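Side-chain contacts in 4-hydroxyphenylpyruvate dioxygenase (Pseudomonas putida, PDB 5HMQ), which catalyses the dehydration of 3-dehydroshikimate to protocatechuate with the help of a divalent metal cation, preferably cobalt: residues E18-I23 and R46-M51; I33-L38 and F87-E92; H354-A359 and A405-L410. All blocks are in the same frame, centred on the assembly; numbering follows the deposited sequence.

Interaction 1: E18-I23 and R46-M51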
loop_
_atom_site.group_PDB
_atom_site.type_symbol
_atom_site.label_atom_id
_atom_site.label_comp_id
_atom_site.label_asym_id
_atom_site.label_seq_id
_atom_site.Cartn_x
_atom_site.Cartn_y
_atom_site.Cartn_z
ATOM N N GLU C 18 -6.472 -17.354 -4.890
ATOM C CA GLU C 18 -6.958 -16.093 -4.337
ATOM C C GLU C 18 -7.384 -15.137 -5.444
ATOM O O GLU C 18 -8.411 -14.456 -5.325
ATOM C CB GLU C 18 -5.877 -15.459 -3.461
ATOM C CG GLU C 18 -5.748 -16.087 -2.082
ATOM C CD GLU C 18 -4.429 -15.757 -1.407
ATOM O OE1 GLU C 18 -3.619 -15.014 -2.004
ATOM O OE2 GLU C 18 -4.199 -16.241 -0.277
ATOM N N LYS C 19 -6.607 -15.071 -6.529
ATOM C CA LYS C 19 -6.971 -14.208 -7.648
ATOM C C LYS C 19 -8.279 -14.658 -8.285
ATOM O O LYS C 19 -9.181 -13.845 -8.518
ATOM C CB LYS C 19 -5.849 -14.186 -8.688
ATOM C CG LYS C 19 -4.563 -13.527 -8.218
ATOM C CD LYS C 19 -3.520 -13.488 -9.330
ATOM C CE LYS C 19 -2.216 -12.870 -8.843
ATOM N NZ LYS C 19 -1.228 -12.675 -9.946
ATOM N N LEU C 20 -8.409 -15.962 -8.552
ATOM C CA LEU C 20 -9.601 -16.457 -9.232
ATOM C C LEU C 20 -10.850 -16.241 -8.389
ATOM O O LEU C 20 -11.912 -15.903 -8.925
ATOM C CB LEU C 20 -9.445 -17.940 -9.574
ATOM C CG LEU C 20 -8.317 -18.314 -10.532
ATOM C CD1 LEU C 20 -8.210 -19.824 -10.648
ATOM C CD2 LEU C 20 -8.545 -17.679 -11.896
ATOM N N GLU C 21 -10.749 -16.431 -7.067
ATOM C CA GLU C 21 -11.907 -16.169 -6.216
ATOM C C GLU C 21 -12.255 -14.689 -6.190
ATOM O O GLU C 21 -13.433 -14.328 -6.256
ATOM C CB GLU C 21 -11.679 -16.697 -4.798
ATOM C CG GLU C 21 -11.688 -18.213 -4.728
ATOM C CD GLU C 21 -11.246 -18.728 -3.359
ATOM O OE1 GLU C 21 -11.092 -17.903 -2.439
ATOM O OE2 GLU C 21 -11.120 -19.950 -3.200
ATOM N N ALA C 22 -11.250 -13.818 -6.103
ATOM C CA ALA C 22 -11.519 -12.381 -6.132
ATOM C C ALA C 22 -12.128 -11.956 -7.466
ATOM O O ALA C 22 -13.047 -11.129 -7.506
ATOM C CB ALA C 22 -10.233 -11.599 -5.853
ATOM N N ILE C 23 -11.620 -12.509 -8.571
ATOM C CA ILE C 23 -12.146 -12.168 -9.891
ATOM C C ILE C 23 -13.618 -12.552 -9.993
ATOM O O ILE C 23 -14.451 -11.771 -10.468
ATOM C CB ILE C 23 -11.306 -12.847 -10.988
ATOM C CG1 ILE C 23 -9.913 -12.218 -11.063
ATOM C CG2 ILE C 23 -12.001 -12.755 -12.332
ATOM C CD1 ILE C 23 -8.927 -13.005 -11.896
ATOM N N ARG C 46 -5.352 -28.598 -15.101
ATOM C CA ARG C 46 -6.737 -29.040 -15.076
ATOM C C ARG C 46 -7.420 -28.646 -13.773
ATOM O O ARG C 46 -8.620 -28.351 -13.762
ATOM C CB ARG C 46 -6.794 -30.547 -15.284
ATOM C CG ARG C 46 -8.190 -31.121 -15.173
ATOM C CD ARG C 46 -8.183 -32.595 -15.489
ATOM N NE ARG C 46 -9.475 -33.051 -15.931
ATOM C CZ ARG C 46 -10.168 -33.996 -15.292
ATOM N NH1 ARG C 46 -9.676 -34.588 -14.194
ATOM N NH2 ARG C 46 -11.369 -34.370 -15.750
ATOM N N GLN C 47 -6.675 -28.629 -12.664
ATOM C CA GLN C 47 -7.230 -28.115 -11.417
ATOM C C GLN C 47 -7.566 -26.634 -11.529
ATOM O O GLN C 47 -8.516 -26.168 -10.893
ATOM C CB GLN C 47 -6.259 -28.379 -10.266
ATOM C CG GLN C 47 -6.158 -29.852 -9.897
ATOM C CD GLN C 47 -5.123 -30.123 -8.826
ATOM O OE1 GLN C 47 -3.930 -29.895 -9.025
ATOM N NE2 GLN C 47 -5.576 -30.617 -7.679
ATOM N N VAL C 48 -6.801 -25.877 -12.320
ATOM C CA VAL C 48 -7.176 -24.493 -12.595
ATOM C C VAL C 48 -8.493 -24.447 -13.356
ATOM O O VAL C 48 -9.384 -23.646 -13.041
ATOM C CB VAL C 48 -6.056 -23.772 -13.368
ATOM C CG1 VAL C 48 -6.482 -22.353 -13.711
ATOM C CG2 VAL C 48 -4.783 -23.758 -12.553
ATOM N N ARG C 49 -8.645 -25.318 -14.358
ATOM C CA ARG C 49 -9.903 -25.399 -15.094
ATOM C C ARG C 49 -11.065 -25.723 -14.165
ATOM O O ARG C 49 -12.163 -25.176 -14.318
ATOM C CB ARG C 49 -9.792 -26.444 -16.202
ATOM C CG ARG C 49 -11.062 -26.635 -17.006
ATOM C CD ARG C 49 -10.877 -27.693 -18.079
ATOM N NE ARG C 49 -11.976 -27.685 -19.039
ATOM C CZ ARG C 49 -12.016 -28.436 -20.135
ATOM N NH1 ARG C 49 -11.015 -29.260 -20.412
ATOM N NH2 ARG C 49 -13.056 -28.360 -20.955
ATOM N N GLN C 50 -10.841 -26.613 -13.198
ATOM C CA GLN C 50 -11.909 -26.975 -12.271
ATOM C C GLN C 50 -12.274 -25.806 -11.363
ATOM O O GLN C 50 -13.458 -25.577 -11.087
ATOM C CB GLN C 50 -11.499 -28.194 -11.445
ATOM C CG GLN C 50 -12.627 -28.768 -10.610
ATOM C CD GLN C 50 -13.777 -29.272 -11.464
ATOM O OE1 GLN C 50 -13.583 -30.084 -12.370
ATOM N NE2 GLN C 50 -14.982 -28.786 -11.184
HETATM N N MSE C 51 -11.279 -25.059 -10.890
HETATM C CA MSE C 51 -11.534 -23.899 -10.038
HETATM C C MSE C 51 -12.394 -22.858 -10.752
HETATM O O MSE C 51 -13.326 -22.309 -10.169
HETATM C CB MSE C 51 -10.222 -23.258 -9.574
HETATM C CG MSE C 51 -9.487 -24.035 -8.496
HETATM SE SE MSE C 51 -8.051 -23.008 -7.650
HETATM C CE MSE C 51 -6.810 -22.907 -9.149
#
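Met51, modelled as selenomethionine, faces Leu20 across the helix interface, and its side chain crosses that of the leucine at about a right angle. Its CB already belongs to the contact, 4.1 Å from Leu20 CD1. Beyond it CG draws back, and the selenium comes forward again to 4.4 Å from the same Leu20 CD1. The chain then bends at its last torsion (chi3 -69°), which brings the terminal methyl round to the leucine: Met51 CE lies 3.7 Å from Leu20 CD1, so a single leucine methyl is met by both the root and the tip of Met51. Val48, one helical turn earlier, adds a looser touch, with its CG1 4.3 Å from Leu20 CD1. Nothing polar passes between the segments. Leucine suits the place because its branched end presents methyl CD1 to Met51 and Val48, and the unbranched, flexible chain of Met51 (here a selenoether) can curl to fit it. Leu20 also rests on Cys52 and Leu55 of helix 45-55, while Tyr41 touches Val48 and Met51. Beneath, strand 30-34 supplies Val31 to Leu20 and Ile33 to Val48, so helices 16-25 and 45-55 pack together over this strand on the outside of the TIM barrel.

Interaction 2: I33-L38 and F87-E92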
loop_
_atom_site.group_PDB
_atom_site.type_symbol
_atom_site.label_atom_id
_atom_site.label_comp_id
_atom_site.label_asym_id
_atom_site.label_seq_id
_atom_site.Cartn_x
_atom_site.Cartn_y
_atom_site.Cartn_z
ATOM N N ILE C 33 -5.431 -16.106 -18.086
ATOM C CA ILE C 33 -4.436 -16.810 -17.285
ATOM C C ILE C 33 -3.054 -16.361 -17.746
ATOM O O ILE C 33 -2.626 -16.672 -18.860
ATOM C CB ILE C 33 -4.595 -18.330 -17.386
ATOM C CG1 ILE C 33 -5.897 -18.769 -16.717
ATOM C CG2 ILE C 33 -3.413 -19.029 -16.740
ATOM C CD1 ILE C 33 -5.887 -18.630 -15.209
ATOM N N PHE C 34 -2.362 -15.611 -16.894
ATOM C CA PHE C 34 -0.978 -15.238 -17.143
ATOM C C PHE C 34 -0.094 -16.441 -16.842
ATOM O O PHE C 34 -0.204 -17.041 -15.769
ATOM C CB PHE C 34 -0.599 -14.039 -16.271
ATOM C CG PHE C 34 0.695 -13.373 -16.656
ATOM C CD1 PHE C 34 0.806 -12.672 -17.844
ATOM C CD2 PHE C 34 1.792 -13.420 -15.807
ATOM C CE1 PHE C 34 1.992 -12.047 -18.192
ATOM C CE2 PHE C 34 2.981 -12.797 -16.147
ATOM C CZ PHE C 34 3.081 -12.110 -17.341
ATOM N N GLU C 35 0.758 -16.816 -17.802
ATOM C CA GLU C 35 1.476 -18.084 -17.695
ATOM C C GLU C 35 2.338 -18.143 -16.440
ATOM O O GLU C 35 2.456 -19.203 -15.811
ATOM C CB GLU C 35 2.346 -18.316 -18.931
ATOM C CG GLU C 35 3.071 -19.653 -18.887
ATOM C CD GLU C 35 3.804 -19.978 -20.168
ATOM O OE1 GLU C 35 4.176 -19.035 -20.896
ATOM O OE2 GLU C 35 4.011 -21.180 -20.441
ATOM N N ASN C 36 2.958 -17.021 -16.062
ATOM C CA ASN C 36 3.811 -17.017 -14.877
ATOM C C ASN C 36 3.028 -17.382 -13.622
ATOM O O ASN C 36 3.590 -17.960 -12.687
ATOM C CB ASN C 36 4.485 -15.655 -14.710
ATOM C CG ASN C 36 5.734 -15.722 -13.847
ATOM O OD1 ASN C 36 6.555 -16.628 -13.992
ATOM N ND2 ASN C 36 5.878 -14.765 -12.937
ATOM N N ASP C 37 1.735 -17.050 -13.582
ATOM C CA ASP C 37 0.908 -17.427 -12.438
ATOM C C ASP C 37 0.732 -18.939 -12.350
ATOM O O ASP C 37 0.708 -19.500 -11.248
ATOM C CB ASP C 37 -0.449 -16.730 -12.521
ATOM C CG ASP C 37 -0.369 -15.255 -12.178
ATOM O OD1 ASP C 37 0.320 -14.911 -11.197
ATOM O OD2 ASP C 37 -0.973 -14.435 -12.898
ATOM N N LEU C 38 0.602 -19.615 -13.496
ATOM C CA LEU C 38 0.560 -21.076 -13.494
ATOM C C LEU C 38 1.862 -21.663 -12.970
ATOM O O LEU C 38 1.857 -22.685 -12.272
ATOM C CB LEU C 38 0.285 -21.612 -14.900
ATOM C CG LEU C 38 -1.142 -21.619 -15.439
ATOM C CD1 LEU C 38 -1.182 -22.345 -16.775
ATOM C CD2 LEU C 38 -2.085 -22.272 -14.445
ATOM N N PHE C 87 -0.292 -25.172 -26.745
ATOM C CA PHE C 87 -1.564 -25.766 -27.146
ATOM C C PHE C 87 -1.977 -26.879 -26.191
ATOM O O PHE C 87 -3.134 -26.940 -25.756
ATOM C CB PHE C 87 -1.474 -26.293 -28.579
ATOM C CG PHE C 87 -1.276 -25.221 -29.614
ATOM C CD1 PHE C 87 -1.652 -23.912 -29.363
ATOM C CD2 PHE C 87 -0.710 -25.526 -30.840
ATOM C CE1 PHE C 87 -1.470 -22.927 -30.317
ATOM C CE2 PHE C 87 -0.524 -24.547 -31.798
ATOM C CZ PHE C 87 -0.905 -23.246 -31.536
ATOM N N ASP C 88 -1.042 -27.776 -25.853
ATOM C CA ASP C 88 -1.334 -28.815 -24.868
ATOM C C ASP C 88 -1.808 -28.209 -23.556
ATOM O O ASP C 88 -2.760 -28.702 -22.939
ATOM C CB ASP C 88 -0.103 -29.692 -24.624
ATOM C CG ASP C 88 0.299 -30.499 -25.844
ATOM O OD1 ASP C 88 -0.563 -30.753 -26.712
ATOM O OD2 ASP C 88 1.482 -30.893 -25.928
ATOM N N LEU C 89 -1.152 -27.136 -23.115
ATOM C CA LEU C 89 -1.501 -26.511 -21.847
ATOM C C LEU C 89 -2.900 -25.905 -21.897
ATOM O O LEU C 89 -3.668 -26.018 -20.934
ATOM C CB LEU C 89 -0.456 -25.450 -21.503
ATOM C CG LEU C 89 -0.514 -24.746 -20.153
ATOM C CD1 LEU C 89 -0.387 -25.768 -19.052
ATOM C CD2 LEU C 89 0.610 -23.728 -20.059
HETATM N N MSE C 90 -3.251 -25.277 -23.014
HETATM C CA MSE C 90 -4.545 -24.624 -23.171
HETATM C C MSE C 90 -5.704 -25.613 -23.134
HETATM O O MSE C 90 -6.757 -25.324 -22.566
HETATM C CB MSE C 90 -4.581 -23.837 -24.479
HETATM C CG MSE C 90 -3.610 -22.681 -24.510
HETATM SE SE MSE C 90 -3.189 -22.131 -26.321
HETATM C CE MSE C 90 -4.965 -21.538 -26.869
ATOM N N GLN C 91 -5.508 -26.781 -23.745
ATOM C CA GLN C 91 -6.561 -27.791 -23.731
ATOM C C GLN C 91 -6.769 -28.370 -22.337
ATOM O O GLN C 91 -7.887 -28.769 -21.998
ATOM C CB GLN C 91 -6.256 -28.883 -24.753
ATOM C CG GLN C 91 -6.646 -28.467 -26.164
ATOM C CD GLN C 91 -6.203 -29.446 -27.230
ATOM O OE1 GLN C 91 -5.338 -30.287 -26.997
ATOM N NE2 GLN C 91 -6.797 -29.336 -28.414
ATOM N N GLU C 92 -5.726 -28.406 -21.505
ATOM C CA GLU C 92 -5.949 -28.784 -20.113
ATOM C C GLU C 92 -6.609 -27.662 -19.323
ATOM O O GLU C 92 -7.339 -27.931 -18.361
ATOM C CB GLU C 92 -4.635 -29.187 -19.451
ATOM C CG GLU C 92 -3.946 -30.376 -20.089
ATOM C CD GLU C 92 -4.562 -31.683 -19.626
ATOM O OE1 GLU C 92 -5.257 -31.673 -18.580
ATOM O OE2 GLU C 92 -4.341 -32.719 -20.288
#
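The carboxylate of Glu35 is the flat group that reaches across this contact, its OE2 lying 4.3 Å from Leu89 CD2. The side chain is extended, with chi1 -178° and chi2 173°, which carries its charged end out to the leucine. A second flat group, the Phe87 ring, turns from the contact toward His125 and Ala126 of helix 112-128; the selenium of Met90, a selenomethionine, lies at the ring's edge and in its plane, 3.8 Å from Phe87 CD1. Beside the Glu35 carboxylate, Leu38 and Leu89 reach toward each other, tip to tip. Leu38 CD1 is 4.0 Å from Leu89 CD2 and 4.2 Å from Leu89 CD1, so one methyl faces the fork of the opposing leucine. Leu89 holds its CG opposite the backbone N (chi1 -174°), which directs the fork toward Leu38. Two leucines suit this place because each offers a compact branched end to span helices whose nearest CA atoms, Glu35 CA and Leu89 CA, are 9.9 Å apart. Leu89 is further supported by Pro45 and by Phe62 of strand 58-66, and Leu38 by Val48. The contact joins helix 35-40, just after strand 30-34 of the TIM barrel, to helix 76-93, with the Glu35 side chain about 13 Å from the bound magnesium ion. It relies on dispersion, without a hydrogen bond between the segments. Glu35 OE2 forms a salt bridge with Lys86, in the same helix as Leu89; this bridge would be expected to balance the carboxylate's charge and gives the two helices a polar tie beside their apolar contact.

Interaction 3: H354-A359 and A405-L410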
loop_
_atom_site.group_PDB
_atom_site.type_symbol
_atom_site.label_atom_id
_atom_site.label_comp_id
_atom_site.label_asym_id
_atom_site.label_seq_id
_atom_site.Cartn_x
_atom_site.Cartn_y
_atom_site.Cartn_z
ATOM N N HIS C 354 -18.182 8.670 17.130
ATOM C CA HIS C 354 -17.235 8.374 18.203
ATOM C C HIS C 354 -16.211 7.332 17.768
ATOM O O HIS C 354 -15.018 7.465 18.066
ATOM C CB HIS C 354 -17.982 7.909 19.453
ATOM C CG HIS C 354 -17.104 7.743 20.655
ATOM N ND1 HIS C 354 -17.448 6.944 21.724
ATOM C CD2 HIS C 354 -15.896 8.278 20.959
ATOM C CE1 HIS C 354 -16.489 6.989 22.632
ATOM N NE2 HIS C 354 -15.536 7.792 22.193
ATOM N N ASN C 355 -16.658 6.283 17.075
ATOM C CA ASN C 355 -15.719 5.312 16.521
ATOM C C ASN C 355 -14.732 5.989 15.579
ATOM O O ASN C 355 -13.522 5.737 15.641
ATOM C CB ASN C 355 -16.478 4.198 15.797
ATOM C CG ASN C 355 -17.273 3.320 16.745
ATOM O OD1 ASN C 355 -17.030 3.311 17.952
ATOM N ND2 ASN C 355 -18.232 2.581 16.202
ATOM N N PHE C 356 -15.235 6.865 14.705
ATOM C CA PHE C 356 -14.368 7.560 13.759
ATOM C C PHE C 356 -13.364 8.450 14.481
ATOM O O PHE C 356 -12.195 8.527 14.084
ATOM C CB PHE C 356 -15.217 8.383 12.789
ATOM C CG PHE C 356 -14.566 8.619 11.458
ATOM C CD1 PHE C 356 -13.709 9.692 11.273
ATOM C CD2 PHE C 356 -14.811 7.771 10.393
ATOM C CE1 PHE C 356 -13.111 9.915 10.048
ATOM C CE2 PHE C 356 -14.213 7.987 9.166
ATOM C CZ PHE C 356 -13.363 9.060 8.994
ATOM N N PHE C 357 -13.800 9.123 15.549
ATOM C CA PHE C 357 -12.886 9.958 16.321
ATOM C C PHE C 357 -11.812 9.119 17.001
ATOM O O PHE C 357 -10.634 9.492 17.005
ATOM C CB PHE C 357 -13.666 10.777 17.349
ATOM C CG PHE C 357 -12.793 11.502 18.336
ATOM C CD1 PHE C 357 -12.034 12.592 17.942
ATOM C CD2 PHE C 357 -12.736 11.095 19.661
ATOM C CE1 PHE C 357 -11.229 13.263 18.850
ATOM C CE2 PHE C 357 -11.937 11.761 20.574
ATOM C CZ PHE C 357 -11.181 12.847 20.169
ATOM N N GLU C 358 -12.198 7.984 17.590
ATOM C CA GLU C 358 -11.210 7.127 18.234
ATOM C C GLU C 358 -10.263 6.506 17.214
ATOM O O GLU C 358 -9.083 6.289 17.513
ATOM C CB GLU C 358 -11.910 6.037 19.047
ATOM C CG GLU C 358 -12.704 6.553 20.246
ATOM C CD GLU C 358 -11.838 7.232 21.295
ATOM O OE1 GLU C 358 -10.671 6.819 21.472
ATOM O OE2 GLU C 358 -12.330 8.174 21.952
ATOM N N ALA C 359 -10.764 6.210 16.010
ATOM C CA ALA C 359 -9.947 5.589 14.974
ATOM C C ALA C 359 -9.019 6.579 14.276
ATOM O O ALA C 359 -7.979 6.170 13.749
ATOM C CB ALA C 359 -10.841 4.899 13.944
ATOM N N ALA C 405 -17.834 6.153 1.658
ATOM C CA ALA C 405 -16.609 6.494 0.953
ATOM C C ALA C 405 -15.566 5.407 1.197
ATOM O O ALA C 405 -15.734 4.583 2.097
ATOM C CB ALA C 405 -16.106 7.857 1.425
ATOM N N PRO C 406 -14.494 5.350 0.388
ATOM C CA PRO C 406 -13.552 4.220 0.512
ATOM C C PRO C 406 -13.029 4.009 1.920
ATOM O O PRO C 406 -12.749 2.866 2.303
ATOM C CB PRO C 406 -12.426 4.604 -0.456
ATOM C CG PRO C 406 -13.111 5.416 -1.493
ATOM C CD PRO C 406 -14.155 6.212 -0.760
ATOM N N ASP C 407 -12.893 5.073 2.708
ATOM C CA ASP C 407 -12.492 4.926 4.099
ATOM C C ASP C 407 -13.761 4.668 4.902
ATOM O O ASP C 407 -14.680 4.010 4.407
ATOM C CB ASP C 407 -11.727 6.165 4.581
ATOM C CG ASP C 407 -12.583 7.419 4.599
ATOM O OD1 ASP C 407 -13.518 7.519 3.780
ATOM O OD2 ASP C 407 -12.305 8.318 5.419
ATOM N N GLY C 408 -13.838 5.152 6.129
ATOM C CA GLY C 408 -15.055 4.912 6.874
ATOM C C GLY C 408 -16.098 6.001 6.757
ATOM O O GLY C 408 -17.255 5.785 7.133
ATOM N N SER C 409 -15.720 7.156 6.207
ATOM C CA SER C 409 -16.607 8.306 6.121
ATOM C C SER C 409 -17.789 8.070 5.182
ATOM O O SER C 409 -17.770 7.211 4.297
ATOM C CB SER C 409 -15.827 9.539 5.661
ATOM O OG SER C 409 -15.211 9.321 4.404
ATOM N N LEU C 410 -18.828 8.875 5.398
ATOM C CA LEU C 410 -20.111 8.785 4.721
ATOM C C LEU C 410 -20.342 10.007 3.839
ATOM O O LEU C 410 -19.787 11.082 4.083
ATOM C CB LEU C 410 -21.254 8.658 5.734
ATOM C CG LEU C 410 -21.187 7.455 6.675
ATOM C CD1 LEU C 410 -22.386 7.437 7.612
ATOM C CD2 LEU C 410 -21.104 6.161 5.875
#
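Phe356 points its ring from helix 352-360 into the loop 405-410, and the tight part of the contact is the meeting of one ring edge with the loop backbone. Phe356 CE2 stands 3.4 Å from Ser409 N, which approaches the ring obliquely, and 3.6 Å from Gly408 C, close to the ring plane. Glycine suits this position because a side chain here would point at the ring, and its absence leaves room for the aromatic edge to come against the main chain. Asp407 OD2 also lies at the edge, in plane, 3.8 Å from Phe356 CZ; the carboxylate is turned 87° from the ring, and its negative oxygen faces the C-H rim, which is probably mildly favourable. The aspartate's other oxygen works within the loop: Ser409 OG donates to Asp407 OD1 at 2.6 Å, meeting it on the syn side, and Ser409 N adds a weak bond to the same oxygen, as in an Asx turn. The Ser409 hydroxyl, with weak help from its N-H, would restrain the Asp407 carboxylate beside the ring. Deeper in, Phe356 packs on Ala304, Ser363 and Cys365. The side chain of Ser409 fits more loosely than its backbone: CB stays 4.2 Å from Phe356 CE2. Gly408 and Ser409 are only partly exposed; the second subunit covers the loop, its Tyr40 OH bonding to Gly408 O and its Phe247 packing on Asp407. The loop is itself closed by Ala405 N bonding to Ser409 O, 2.8 Å apart. It joins the antiparallel strands 402-404 and 410-414 as a beta hairpin near one edge of the mixed sheet of a vicinal oxygen chelate (VOC) domain, with helix 352-360 packed on the sheet through Phe356.

Interactions 1 and 2 are neighbours in the TIM barrel, their centres about 12 Å apart, and their segments alternate along the chain. They touch directly: Lys19 forms a salt bridge with Asp37, and Val48 packs on Leu38, so helices 16-25, 45-55 and 76-93 on the outside of the barrel are joined with helix 35-40, which follows strand 30-34. Interaction 3 comes later in sequence, in the first VOC domain, with its centre about 34 Å from that of interaction 1 and about 44 Å from that of interaction 2. The homodimer relates them differently: Asn355 bonds to Asn36 of the second subunit, which joins the VOC helix of one chain to the barrel helix 35-40 of the other.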